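Local coordinates for protein methylmalonyl-CoA carboxyltransferase 12S subunit (Propionibacterium freudenreichii, PDB 1ON3) that transfers the carboxyl group of methylmalonyl-CoA to the biotin of the 1.3S subunit, as the homohexameric core of the transcarboxylase multienzyme complex, at residues E[93-98]-E[250-255]; E[131-136]-E[168-173]; E[274-279]-E[491-496]; E[279-284]-E[293-298]. All coordinates share one frame; numbering follows the deposited sequence.

How the interactions relate
The four contacts fall into two pairs, one in each half of a duplicated, crotonase-like carboxyltransferase chain. Interactions 1 and 2 lie 10 Å apart between centres and meet in one sheet, where strands 95-102 and 133-139 are neighbours; His98 ND1 of interaction 1 is 2.7 Å from Thr131 OG1 of interaction 2, a probable hydrogen bond. Interactions 3 and 4, with centres 9 Å apart, share Arg279 and the short helix 278-281, and both touch a second subunit. The centres of interactions 1 and 3 are about 33 Å apart. As for the substrate, the side chain of Phe135 in interaction 2 lies about 13 Å from bound methylmalonyl-CoA.

Interaction 1. Residues E[93-98]-E[250-255]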
loop_
_atom_site.group_PDB
_atom_site.type_symbol
_atom_site.label_atom_id
_atom_site.label_comp_id
_atom_site.label_asym_id
_atom_site.label_seq_id
_atom_site.Cartn_x
_atom_site.Cartn_y
_atom_site.Cartn_z
ATOM N N LEU E 93 16.416 31.292 6.704
ATOM C CA LEU E 93 17.690 30.612 6.887
ATOM C C LEU E 93 17.823 29.549 5.802
ATOM O O LEU E 93 18.220 28.418 6.062
ATOM C CB LEU E 93 17.782 29.999 8.290
ATOM C CG LEU E 93 18.493 30.894 9.315
ATOM C CD1 LEU E 93 17.846 32.266 9.362
ATOM C CD2 LEU E 93 18.457 30.239 10.691
ATOM N N GLY E 94 17.457 29.925 4.578
ATOM C CA GLY E 94 17.553 29.010 3.452
ATOM C C GLY E 94 16.417 28.017 3.286
ATOM O O GLY E 94 16.273 27.423 2.221
ATOM N N ARG E 95 15.604 27.843 4.328
ATOM C CA ARG E 95 14.484 26.903 4.289
ATOM C C ARG E 95 13.275 27.487 3.587
ATOM O O ARG E 95 12.792 28.556 3.948
ATOM C CB ARG E 95 14.070 26.500 5.709
ATOM C CG ARG E 95 15.155 25.771 6.489
ATOM C CD ARG E 95 14.754 25.579 7.947
ATOM N NE ARG E 95 13.459 24.917 8.055
ATOM C CZ ARG E 95 12.859 24.616 9.199
ATOM N NH1 ARG E 95 13.440 24.916 10.360
ATOM N NH2 ARG E 95 11.681 23.995 9.169
ATOM N N PRO E 96 12.763 26.785 2.573
ATOM C CA PRO E 96 11.591 27.265 1.837
ATOM C C PRO E 96 10.358 27.325 2.744
ATOM O O PRO E 96 10.110 26.397 3.527
ATOM C CB PRO E 96 11.418 26.203 0.741
ATOM C CG PRO E 96 12.826 25.663 0.560
ATOM C CD PRO E 96 13.285 25.542 1.983
ATOM N N VAL E 97 9.595 28.411 2.644
ATOM C CA VAL E 97 8.359 28.561 3.407
ATOM C C VAL E 97 7.345 29.317 2.562
ATOM O O VAL E 97 7.707 29.936 1.562
ATOM C CB VAL E 97 8.541 29.377 4.731
ATOM C CG1 VAL E 97 9.460 28.646 5.704
ATOM C CG2 VAL E 97 9.059 30.784 4.425
ATOM N N HIS E 98 6.078 29.236 2.961
ATOM C CA HIS E 98 4.989 29.973 2.326
ATOM C C HIS E 98 4.404 30.835 3.442
ATOM O O HIS E 98 4.359 30.409 4.600
ATOM C CB HIS E 98 3.932 29.029 1.751
ATOM C CG HIS E 98 4.373 28.354 0.492
ATOM N ND1 HIS E 98 5.224 27.265 0.485
ATOM C CD2 HIS E 98 4.150 28.668 -0.806
ATOM C CE1 HIS E 98 5.504 26.940 -0.766
ATOM N NE2 HIS E 98 4.868 27.779 -1.569
ATOM N N LYS E 250 12.912 31.358 15.884
ATOM C CA LYS E 250 13.432 30.435 16.901
ATOM C C LYS E 250 12.560 29.169 16.929
ATOM O O LYS E 250 13.061 28.042 16.900
ATOM C CB LYS E 250 13.419 31.114 18.277
ATOM C CG LYS E 250 13.913 30.228 19.427
ATOM C CD LYS E 250 15.400 29.993 19.335
ATOM C CE LYS E 250 15.901 29.186 20.506
ATOM N NZ LYS E 250 17.345 28.931 20.368
ATOM N N LEU E 251 11.244 29.360 16.974
ATOM C CA LEU E 251 10.311 28.236 16.981
ATOM C C LEU E 251 10.482 27.386 15.721
ATOM O O LEU E 251 10.579 26.157 15.784
ATOM C CB LEU E 251 8.865 28.759 17.064
ATOM C CG LEU E 251 7.734 27.759 16.787
ATOM C CD1 LEU E 251 7.722 26.667 17.878
ATOM C CD2 LEU E 251 6.388 28.505 16.763
ATOM N N LEU E 252 10.515 28.030 14.563
ATOM C CA LEU E 252 10.675 27.281 13.321
ATOM C C LEU E 252 11.958 26.449 13.294
ATOM O O LEU E 252 11.967 25.347 12.736
ATOM C CB LEU E 252 10.655 28.222 12.114
ATOM C CG LEU E 252 10.715 27.580 10.723
ATOM C CD1 LEU E 252 9.504 26.691 10.475
ATOM C CD2 LEU E 252 10.770 28.692 9.679
ATOM N N SER E 253 13.026 26.956 13.909
ATOM C CA SER E 253 14.311 26.250 13.913
ATOM C C SER E 253 14.266 24.857 14.537
ATOM O O SER E 253 15.127 24.031 14.242
ATOM C CB SER E 253 15.397 27.093 14.609
ATOM O OG SER E 253 15.260 27.108 16.025
ATOM N N PHE E 254 13.275 24.588 15.394
ATOM C CA PHE E 254 13.148 23.271 16.025
ATOM C C PHE E 254 12.305 22.318 15.186
ATOM O O PHE E 254 12.246 21.112 15.462
ATOM C CB PHE E 254 12.463 23.369 17.405
ATOM C CG PHE E 254 13.295 24.039 18.465
ATOM C CD1 PHE E 254 13.114 25.391 18.759
ATOM C CD2 PHE E 254 14.264 23.320 19.161
ATOM C CE1 PHE E 254 13.892 26.024 19.730
ATOM C CE2 PHE E 254 15.044 23.927 20.130
ATOM C CZ PHE E 254 14.858 25.298 20.420
ATOM N N LEU E 255 11.664 22.850 14.152
ATOM C CA LEU E 255 10.755 22.047 13.344
ATOM C C LEU E 255 11.205 21.591 11.971
ATOM O O LEU E 255 11.970 22.264 11.284
ATOM C CB LEU E 255 9.421 22.804 13.163
ATOM C CG LEU E 255 8.882 23.539 14.401
ATOM C CD1 LEU E 255 7.609 24.336 14.045
ATOM C CD2 LEU E 255 8.590 22.520 15.495
#
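In the crotonase-like fold of the N-terminal half, the C-terminal end of helix 241-253 is tied to strand 95-102 by Arg95, whose guanidinium reaches carbonyl groups where the helix gives way to loop. NH1 of Arg95 donates to Leu252 O at 2.8 Å, arriving from above the carbonyl plane, while Leu255 N bonds to the same oxygen from its opposite face. A weak, strongly bent bond, with an N-H...O angle of 121°, runs from Arg95 NH2 to Leu255 O at 2.7 Å. The arginine chain bends at chi3 (54°), and the flat group ends with Leu252 CG 3.6 Å from its plane on one face, offset toward the rim. Outside the two segments, Gln257 OE1 accepts from Arg95 NE and Gln257 NE2 donates to Pro96 O, a further link between strand and chain beyond the helix. A methionine in place of Arg95 would probably leave the carbonyls of Leu252 and Leu255 without this charged donor, weakening the tie between helix end and strand. Beside the polar grip the contact turns apolar: Val97 CG1 meets Leu252 CD2 at 4.2 Å.

Interaction 2. Residues E[131-136]-E[168-173]; sequences TPFLFF and VPQIAI
Ile173 and Phe136, paired across two neighbouring parallel strands, illustrate how side chains of a beta-alpha-beta unit pack along one sheet face. They lie side by side, pointing the same way. CD1 of Ile173 sits over the centre of the Phe136 ring, 4.1 Å from its centroid and 6° off the normal, a CH-pi contact; Ile173 CB approaches Phe136 CD2 at 3.7 Å. The phenylalanine CG stands anti to its carbonyl carbon (chi1 -73°), which sets the ring alongside the isoleucine. An alanine at Phe136 is likely to open a gap beside Ile173 and deprive its CD1 of the aromatic face. On the same face Ile171 lies alongside Leu134, CD1 to CD2 at 4.0 Å. Phe133 belongs to the other face, but its backbone does the joining: Phe133 N donates to Pro169 O at 3.0 Å, and Phe133 O accepts from Ile171 N, also at 3.0 Å. Phe135 carries the ladder on, its N donating to Ile171 O and its O accepting from Ile173 N at 2.8 Å. Helix 147-164 makes the crossover between the strands. Helix 241-253 packs on the Phe136 and Ile173 face, helix 113-129 on that of Phe133, and strand 95-102 flanks strand 133-139.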
loop_
_atom_site.group_PDB
_atom_site.type_symbol
_atom_site.label_atom_id
_atom_site.label_comp_id
_atom_site.label_asym_id
_atom_site.label_seq_id
_atom_site.Cartn_x
_atom_site.Cartn_y
_atom_site.Cartn_z
ATOM N N THR E 131 6.121 22.534 2.656
ATOM C CA THR E 131 6.832 23.535 3.441
ATOM C C THR E 131 5.976 24.121 4.553
ATOM O O THR E 131 4.737 24.022 4.540
ATOM C CB THR E 131 7.302 24.750 2.601
ATOM O OG1 THR E 131 6.206 25.671 2.469
ATOM C CG2 THR E 131 7.786 24.311 1.208
ATOM N N PRO E 132 6.631 24.743 5.536
ATOM C CA PRO E 132 5.907 25.361 6.644
ATOM C C PRO E 132 5.061 26.521 6.097
ATOM O O PRO E 132 5.353 27.068 5.023
ATOM C CB PRO E 132 7.026 25.877 7.534
ATOM C CG PRO E 132 8.095 24.849 7.350
ATOM C CD PRO E 132 8.064 24.585 5.862
ATOM N N PHE E 133 4.019 26.881 6.843
ATOM C CA PHE E 133 3.132 27.991 6.489
ATOM C C PHE E 133 3.044 28.952 7.676
ATOM O O PHE E 133 2.701 28.538 8.788
ATOM C CB PHE E 133 1.724 27.490 6.174
ATOM C CG PHE E 133 0.736 28.593 5.977
ATOM C CD1 PHE E 133 -0.316 28.778 6.869
ATOM C CD2 PHE E 133 0.877 29.475 4.921
ATOM C CE1 PHE E 133 -1.215 29.842 6.704
ATOM C CE2 PHE E 133 -0.013 30.540 4.752
ATOM C CZ PHE E 133 -1.057 30.718 5.648
ATOM N N LEU E 134 3.341 30.227 7.437
ATOM C CA LEU E 134 3.301 31.254 8.482
ATOM C C LEU E 134 2.303 32.338 8.059
ATOM O O LEU E 134 2.237 32.710 6.892
ATOM C CB LEU E 134 4.696 31.850 8.707
ATOM C CG LEU E 134 5.727 30.818 9.211
ATOM C CD1 LEU E 134 6.581 30.358 8.037
ATOM C CD2 LEU E 134 6.607 31.417 10.295
ATOM N N PHE E 135 1.537 32.840 9.019
ATOM C CA PHE E 135 0.494 33.822 8.733
ATOM C C PHE E 135 0.429 34.944 9.784
ATOM O O PHE E 135 0.236 34.675 10.962
ATOM C CB PHE E 135 -0.840 33.056 8.687
ATOM C CG PHE E 135 -2.010 33.830 8.126
ATOM C CD1 PHE E 135 -3.152 33.145 7.735
ATOM C CD2 PHE E 135 -2.000 35.221 8.031
ATOM C CE1 PHE E 135 -4.278 33.830 7.257
ATOM C CE2 PHE E 135 -3.126 35.918 7.553
ATOM C CZ PHE E 135 -4.263 35.214 7.168
ATOM N N PHE E 136 0.612 36.191 9.343
ATOM C CA PHE E 136 0.504 37.364 10.225
ATOM C C PHE E 136 -0.946 37.857 10.108
ATOM O O PHE E 136 -1.390 38.270 9.024
ATOM C CB PHE E 136 1.432 38.510 9.792
ATOM C CG PHE E 136 2.900 38.273 10.073
ATOM C CD1 PHE E 136 3.718 37.681 9.118
ATOM C CD2 PHE E 136 3.474 38.713 11.265
ATOM C CE1 PHE E 136 5.097 37.541 9.343
ATOM C CE2 PHE E 136 4.840 38.581 11.499
ATOM C CZ PHE E 136 5.657 37.994 10.532
ATOM N N VAL E 168 2.255 19.906 7.457
ATOM C CA VAL E 168 3.292 20.941 7.440
ATOM C C VAL E 168 3.022 21.821 8.663
ATOM O O VAL E 168 1.872 22.027 9.028
ATOM C CB VAL E 168 3.279 21.812 6.148
ATOM C CG1 VAL E 168 3.600 20.943 4.935
ATOM C CG2 VAL E 168 1.930 22.511 5.982
ATOM N N PRO E 169 4.076 22.326 9.327
ATOM C CA PRO E 169 3.867 23.167 10.511
ATOM C C PRO E 169 3.161 24.461 10.134
ATOM O O PRO E 169 3.432 25.023 9.074
ATOM C CB PRO E 169 5.288 23.430 11.017
ATOM C CG PRO E 169 6.112 22.340 10.400
ATOM C CD PRO E 169 5.515 22.203 9.030
ATOM N N GLN E 170 2.260 24.923 11.004
ATOM C CA GLN E 170 1.513 26.157 10.769
ATOM C C GLN E 170 1.675 27.065 11.979
ATOM O O GLN E 170 1.331 26.682 13.101
ATOM C CB GLN E 170 0.019 25.863 10.563
ATOM C CG GLN E 170 -0.313 24.941 9.413
ATOM C CD GLN E 170 -1.799 24.685 9.322
ATOM O OE1 GLN E 170 -2.544 25.511 8.794
ATOM N NE2 GLN E 170 -2.247 23.545 9.861
ATOM N N ILE E 171 2.218 28.256 11.738
ATOM C CA ILE E 171 2.479 29.246 12.775
ATOM C C ILE E 171 1.660 30.522 12.540
ATOM O O ILE E 171 1.720 31.132 11.472
ATOM C CB ILE E 171 3.992 29.599 12.799
ATOM C CG1 ILE E 171 4.797 28.339 13.140
ATOM C CG2 ILE E 171 4.284 30.705 13.818
ATOM C CD1 ILE E 171 6.320 28.485 12.937
ATOM N N ALA E 172 0.891 30.917 13.542
ATOM C CA ALA E 172 0.091 32.119 13.427
ATOM C C ALA E 172 0.702 33.213 14.286
ATOM O O ALA E 172 1.120 32.963 15.420
ATOM C CB ALA E 172 -1.324 31.840 13.879
ATOM N N ILE E 173 0.773 34.421 13.741
ATOM C CA ILE E 173 1.281 35.560 14.502
ATOM C C ILE E 173 0.177 36.615 14.491
ATOM O O ILE E 173 -0.146 37.159 13.433
ATOM C CB ILE E 173 2.560 36.180 13.869
ATOM C CG1 ILE E 173 3.665 35.133 13.749
ATOM C CG2 ILE E 173 3.068 37.322 14.738
ATOM C CD1 ILE E 173 3.816 34.572 12.344
#

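Interaction 3. Residues E[274-279]-E[491-496]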
loop_
_atom_site.group_PDB
_atom_site.type_symbol
_atom_site.label_atom_id
_atom_site.label_comp_id
_atom_site.label_asym_id
_atom_site.label_seq_id
_atom_site.Cartn_x
_atom_site.Cartn_y
_atom_site.Cartn_z
ATOM N N PRO E 274 29.575 14.091 32.948
ATOM C CA PRO E 274 28.737 14.231 34.144
ATOM C C PRO E 274 28.708 15.655 34.671
ATOM O O PRO E 274 29.649 16.412 34.458
ATOM C CB PRO E 274 29.398 13.277 35.143
ATOM C CG PRO E 274 30.006 12.220 34.260
ATOM C CD PRO E 274 30.611 13.060 33.148
ATOM N N ASN E 275 27.614 16.026 35.328
ATOM C CA ASN E 275 27.502 17.343 35.938
ATOM C C ASN E 275 26.931 17.100 37.326
ATOM O O ASN E 275 25.731 16.889 37.488
ATOM C CB ASN E 275 26.573 18.270 35.153
ATOM C CG ASN E 275 26.603 19.694 35.689
ATOM O OD1 ASN E 275 26.928 19.919 36.853
ATOM N ND2 ASN E 275 26.258 20.657 34.846
ATOM N N THR E 276 27.800 17.126 38.328
ATOM C CA THR E 276 27.396 16.869 39.701
ATOM C C THR E 276 26.422 17.874 40.298
ATOM O O THR E 276 25.779 17.579 41.304
ATOM C CB THR E 276 28.628 16.781 40.615
ATOM O OG1 THR E 276 29.324 18.030 40.579
ATOM C CG2 THR E 276 29.560 15.666 40.136
ATOM N N GLU E 277 26.306 19.054 39.695
ATOM C CA GLU E 277 25.390 20.058 40.215
ATOM C C GLU E 277 23.958 19.551 40.153
ATOM O O GLU E 277 23.117 19.977 40.934
ATOM C CB GLU E 277 25.495 21.368 39.431
ATOM C CG GLU E 277 26.858 22.032 39.505
ATOM C CD GLU E 277 26.883 23.383 38.809
ATOM O OE1 GLU E 277 26.345 24.358 39.376
ATOM O OE2 GLU E 277 27.431 23.466 37.687
ATOM N N LEU E 278 23.692 18.630 39.231
ATOM C CA LEU E 278 22.353 18.059 39.082
ATOM C C LEU E 278 21.920 17.276 40.326
ATOM O O LEU E 278 20.723 17.093 40.573
ATOM C CB LEU E 278 22.309 17.141 37.866
ATOM C CG LEU E 278 22.133 17.822 36.507
ATOM C CD1 LEU E 278 22.530 16.866 35.374
ATOM C CD2 LEU E 278 20.668 18.285 36.375
ATOM N N ARG E 279 22.891 16.806 41.106
ATOM C CA ARG E 279 22.568 16.059 42.318
ATOM C C ARG E 279 21.974 16.961 43.380
ATOM O O ARG E 279 21.329 16.485 44.312
ATOM C CB ARG E 279 23.819 15.427 42.916
ATOM C CG ARG E 279 24.484 14.376 42.070
ATOM C CD ARG E 279 25.803 13.987 42.709
ATOM N NE ARG E 279 26.539 13.037 41.882
ATOM C CZ ARG E 279 27.845 12.820 41.987
ATOM N NH1 ARG E 279 28.556 13.486 42.887
ATOM N NH2 ARG E 279 28.443 11.950 41.183
ATOM N N ASP E 491 22.838 7.953 38.656
ATOM C CA ASP E 491 23.447 9.044 39.390
ATOM C C ASP E 491 22.868 10.252 38.634
ATOM O O ASP E 491 22.994 10.343 37.402
ATOM C CB ASP E 491 24.973 8.962 39.227
ATOM C CG ASP E 491 25.711 10.168 39.789
ATOM O OD1 ASP E 491 26.957 10.090 39.850
ATOM O OD2 ASP E 491 25.081 11.188 40.149
ATOM N N PRO E 492 22.204 11.172 39.352
ATOM C CA PRO E 492 21.620 12.353 38.700
ATOM C C PRO E 492 22.616 13.052 37.784
ATOM O O PRO E 492 22.241 13.639 36.761
ATOM C CB PRO E 492 21.206 13.230 39.879
ATOM C CG PRO E 492 20.864 12.218 40.944
ATOM C CD PRO E 492 21.957 11.187 40.805
ATOM N N ALA E 493 23.893 12.978 38.147
ATOM C CA ALA E 493 24.943 13.624 37.367
ATOM C C ALA E 493 25.066 13.110 35.934
ATOM O O ALA E 493 25.588 13.816 35.077
ATOM C CB ALA E 493 26.301 13.482 38.089
ATOM N N ASP E 494 24.601 11.885 35.678
ATOM C CA ASP E 494 24.685 11.286 34.343
ATOM C C ASP E 494 23.410 11.443 33.501
ATOM O O ASP E 494 23.311 10.863 32.426
ATOM C CB ASP E 494 24.994 9.782 34.435
ATOM C CG ASP E 494 26.274 9.475 35.221
ATOM O OD1 ASP E 494 27.260 10.218 35.080
ATOM O OD2 ASP E 494 26.293 8.471 35.959
ATOM N N THR E 495 22.443 12.212 33.992
ATOM C CA THR E 495 21.180 12.384 33.272
ATOM C C THR E 495 21.320 12.732 31.787
ATOM O O THR E 495 20.739 12.057 30.930
ATOM C CB THR E 495 20.307 13.431 33.972
ATOM O OG1 THR E 495 20.088 13.017 35.328
ATOM C CG2 THR E 495 18.936 13.557 33.272
ATOM N N ARG E 496 22.086 13.770 31.470
ATOM C CA ARG E 496 22.255 14.151 30.068
ATOM C C ARG E 496 22.767 12.977 29.238
ATOM O O ARG E 496 22.231 12.682 28.169
ATOM C CB ARG E 496 23.203 15.340 29.942
ATOM C CG ARG E 496 23.364 15.870 28.509
ATOM C CD ARG E 496 24.209 17.128 28.501
ATOM N NE ARG E 496 24.894 17.360 27.229
ATOM C CZ ARG E 496 24.321 17.834 26.127
ATOM N NH1 ARG E 496 23.023 18.145 26.114
ATOM N NH2 ARG E 496 25.059 18.006 25.034
#
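Arg279 and Asp491 form a textbook side-on salt bridge, two nitrogens of one group meeting two oxygens of the other. Arg279 NE donates to Asp491 OD2 at 2.9 Å, lying on the syn side of that oxygen, and Arg279 NH2 reaches the syn lone pair of Asp491 OD1 at 2.7 Å. The guanidinium and carboxylate planes are only 26° apart, so the two groups are nearly coplanar. The reach depends on the arginine chain, which is extended from CG to NE, and on the aspartate, whose CG is turned away from its backbone N (chi1 172°). The carboxylate has a second task: OD2 also accepts from Ala493 N at 2.9 Å, from above the carboxylate plane, closing an Asx turn. Two donors thus grip OD2 and probably limit the rotation of the carboxylate. Thr276 CG2 lies over one face of the guanidinium, toward its rim, and the methyl group of Ala493 approaches Arg279 NE to 3.8 Å.

The backbone adds a bond of its own, from Asn275 N to Ala493 O at 3.0 Å. Asn275 OD1 caps the following turn by accepting from Glu277 N. Leu278 sends CD1 to within 3.5 Å of Pro492 O, while Pro274 CG rests 3.5 Å from Asp494 OD1.

The contact brings the start of helix 278-281 against the 3-10 turn that leads into helix 495-505. Helix 293-299 packs against Leu278 and Thr495, and Met12 of a second subunit packs on Arg279 and Pro492.

Interaction 4. Residues E[279-284]-E[293-298]; sequences RDIVPI and RDVIAK
Ile281 and Val295 have the nearest CA atoms of the two segments, 6.9 Å apart, a separation bridged by side chains. Residues 293-298 belong to a helix, in which Ala297 N donates to Arg293 O. Residues 279-281 form a weakly bonded helical turn, after which Val282 takes up extended backbone angles and the chain leaves the helix. The eight residues connecting the segments contain neither helix nor strand.

Ile281 carries most of the contact, and its two branches divide the work. CG2, anti to the backbone N, meets Val295 CG2 at 3.8 Å and Asp294 CB at 4.0 Å. The longer branch, with CG1 anti to the carbonyl carbon (chi1 -59°), carries CD1 along the helix to Asp294 O at 3.6 Å and to Lys298 CD at 3.5 Å, a carbon pair tighter than usual. The isoleucine crosses all three neighbours at a slant. Lys298 lays its CD and CE methylenes against Ile281, while its bend at chi4 (-54°) turns NZ off the line of the chain, toward a long, weak ion pair with Glu277. Val282 makes a smaller contribution, its CG2 standing 4.3 Å from Val295 CG2, the same methyl that Ile281 touches.

Beyond the two segments, Val295 also packs on Leu278 and on Leu367 of strand 364-370, while Val282 leans on Tyr290 and Trp431. The chemistry is therefore that of aliphatic packing between the turn at 279-282 and helix 293-299, at a partly buried place. Even the charged residues Asp294 and Lys298 take part through carbon, and with no directional bond between the two segments, shape rather than polarity probably sets how the turn lies on the helix.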
loop_
_atom_site.group_PDB
_atom_site.type_symbol
_atom_site.label_atom_id
_atom_site.label_comp_id
_atom_site.label_asym_id
_atom_site.label_seq_id
_atom_site.Cartn_x
_atom_site.Cartn_y
_atom_site.Cartn_z
ATOM N N ARG E 279 22.891 16.806 41.106
ATOM C CA ARG E 279 22.568 16.059 42.318
ATOM C C ARG E 279 21.974 16.961 43.380
ATOM O O ARG E 279 21.329 16.485 44.312
ATOM C CB ARG E 279 23.819 15.427 42.916
ATOM C CG ARG E 279 24.484 14.376 42.070
ATOM C CD ARG E 279 25.803 13.987 42.709
ATOM N NE ARG E 279 26.539 13.037 41.882
ATOM C CZ ARG E 279 27.845 12.820 41.987
ATOM N NH1 ARG E 279 28.556 13.486 42.887
ATOM N NH2 ARG E 279 28.443 11.950 41.183
ATOM N N ASP E 280 22.181 18.267 43.249
ATOM C CA ASP E 280 21.700 19.174 44.289
ATOM C C ASP E 280 20.480 20.025 43.990
ATOM O O ASP E 280 19.974 20.715 44.876
ATOM C CB ASP E 280 22.854 20.079 44.721
ATOM C CG ASP E 280 24.119 19.296 45.019
ATOM O OD1 ASP E 280 24.037 18.326 45.797
ATOM O OD2 ASP E 280 25.187 19.645 44.474
ATOM N N ILE E 281 19.991 19.975 42.761
ATOM C CA ILE E 281 18.846 20.790 42.391
ATOM C C ILE E 281 17.550 20.332 43.038
ATOM O O ILE E 281 16.779 21.154 43.532
ATOM C CB ILE E 281 18.665 20.815 40.865
ATOM C CG1 ILE E 281 19.926 21.378 40.208
ATOM C CG2 ILE E 281 17.452 21.655 40.505
ATOM C CD1 ILE E 281 19.960 21.241 38.689
ATOM N N VAL E 282 17.319 19.021 43.031
ATOM C CA VAL E 282 16.122 18.430 43.609
ATOM C C VAL E 282 16.369 18.054 45.072
ATOM O O VAL E 282 17.130 17.134 45.367
ATOM C CB VAL E 282 15.707 17.155 42.826
ATOM C CG1 VAL E 282 14.364 16.641 43.326
ATOM C CG2 VAL E 282 15.654 17.456 41.340
ATOM N N PRO E 283 15.715 18.757 46.005
ATOM C CA PRO E 283 15.852 18.513 47.449
ATOM C C PRO E 283 15.442 17.090 47.835
ATOM O O PRO E 283 14.533 16.519 47.229
ATOM C CB PRO E 283 14.901 19.541 48.063
ATOM C CG PRO E 283 14.850 20.624 47.047
ATOM C CD PRO E 283 14.764 19.850 45.756
ATOM N N ILE E 284 16.107 16.518 48.840
ATOM C CA ILE E 284 15.746 15.178 49.293
ATOM C C ILE E 284 14.473 15.346 50.120
ATOM O O ILE E 284 13.661 14.429 50.235
ATOM C CB ILE E 284 16.871 14.533 50.176
ATOM C CG1 ILE E 284 18.157 14.355 49.356
ATOM C CG2 ILE E 284 16.434 13.173 50.678
ATOM C CD1 ILE E 284 18.021 13.435 48.159
ATOM N N ARG E 293 13.205 23.873 35.552
ATOM C CA ARG E 293 13.944 24.346 34.392
ATOM C C ARG E 293 15.436 24.408 34.717
ATOM O O ARG E 293 16.263 24.477 33.818
ATOM C CB ARG E 293 13.412 25.708 33.933
ATOM C CG ARG E 293 12.002 25.603 33.318
ATOM C CD ARG E 293 11.335 26.964 33.195
ATOM N NE ARG E 293 11.089 27.573 34.506
ATOM C CZ ARG E 293 10.254 28.589 34.713
ATOM N NH1 ARG E 293 9.576 29.114 33.694
ATOM N NH2 ARG E 293 10.104 29.091 35.932
ATOM N N ASP E 294 15.781 24.380 36.002
ATOM C CA ASP E 294 17.195 24.373 36.373
ATOM C C ASP E 294 17.766 23.008 36.000
ATOM O O ASP E 294 18.948 22.882 35.672
ATOM C CB ASP E 294 17.380 24.647 37.873
ATOM C CG ASP E 294 17.117 26.096 38.228
ATOM O OD1 ASP E 294 17.309 26.969 37.355
ATOM O OD2 ASP E 294 16.730 26.365 39.372
ATOM N N VAL E 295 16.923 21.980 36.045
ATOM C CA VAL E 295 17.358 20.647 35.663
ATOM C C VAL E 295 17.480 20.650 34.142
ATOM O O VAL E 295 18.476 20.188 33.583
ATOM C CB VAL E 295 16.343 19.569 36.081
ATOM C CG1 VAL E 295 16.763 18.223 35.511
ATOM C CG2 VAL E 295 16.246 19.504 37.621
ATOM N N ILE E 296 16.464 21.191 33.476
ATOM C CA ILE E 296 16.462 21.251 32.018
ATOM C C ILE E 296 17.707 21.962 31.500
ATOM O O ILE E 296 18.379 21.456 30.612
ATOM C CB ILE E 296 15.195 21.990 31.481
ATOM C CG1 ILE E 296 13.938 21.175 31.830
ATOM C CG2 ILE E 296 15.317 22.216 29.952
ATOM C CD1 ILE E 296 12.594 21.844 31.444
ATOM N N ALA E 297 18.008 23.133 32.057
ATOM C CA ALA E 297 19.160 23.913 31.613
ATOM C C ALA E 297 20.463 23.133 31.663
ATOM O O ALA E 297 21.335 23.312 30.808
ATOM C CB ALA E 297 19.287 25.183 32.437
ATOM N N LYS E 298 20.600 22.257 32.652
ATOM C CA LYS E 298 21.822 21.472 32.781
ATOM C C LYS E 298 21.887 20.224 31.917
ATOM O O LYS E 298 22.943 19.596 31.822
ATOM C CB LYS E 298 22.059 21.104 34.247
ATOM C CG LYS E 298 22.289 22.329 35.115
ATOM C CD LYS E 298 22.620 21.978 36.552
ATOM C CE LYS E 298 22.775 23.251 37.377
ATOM N NZ LYS E 298 23.763 24.195 36.773
#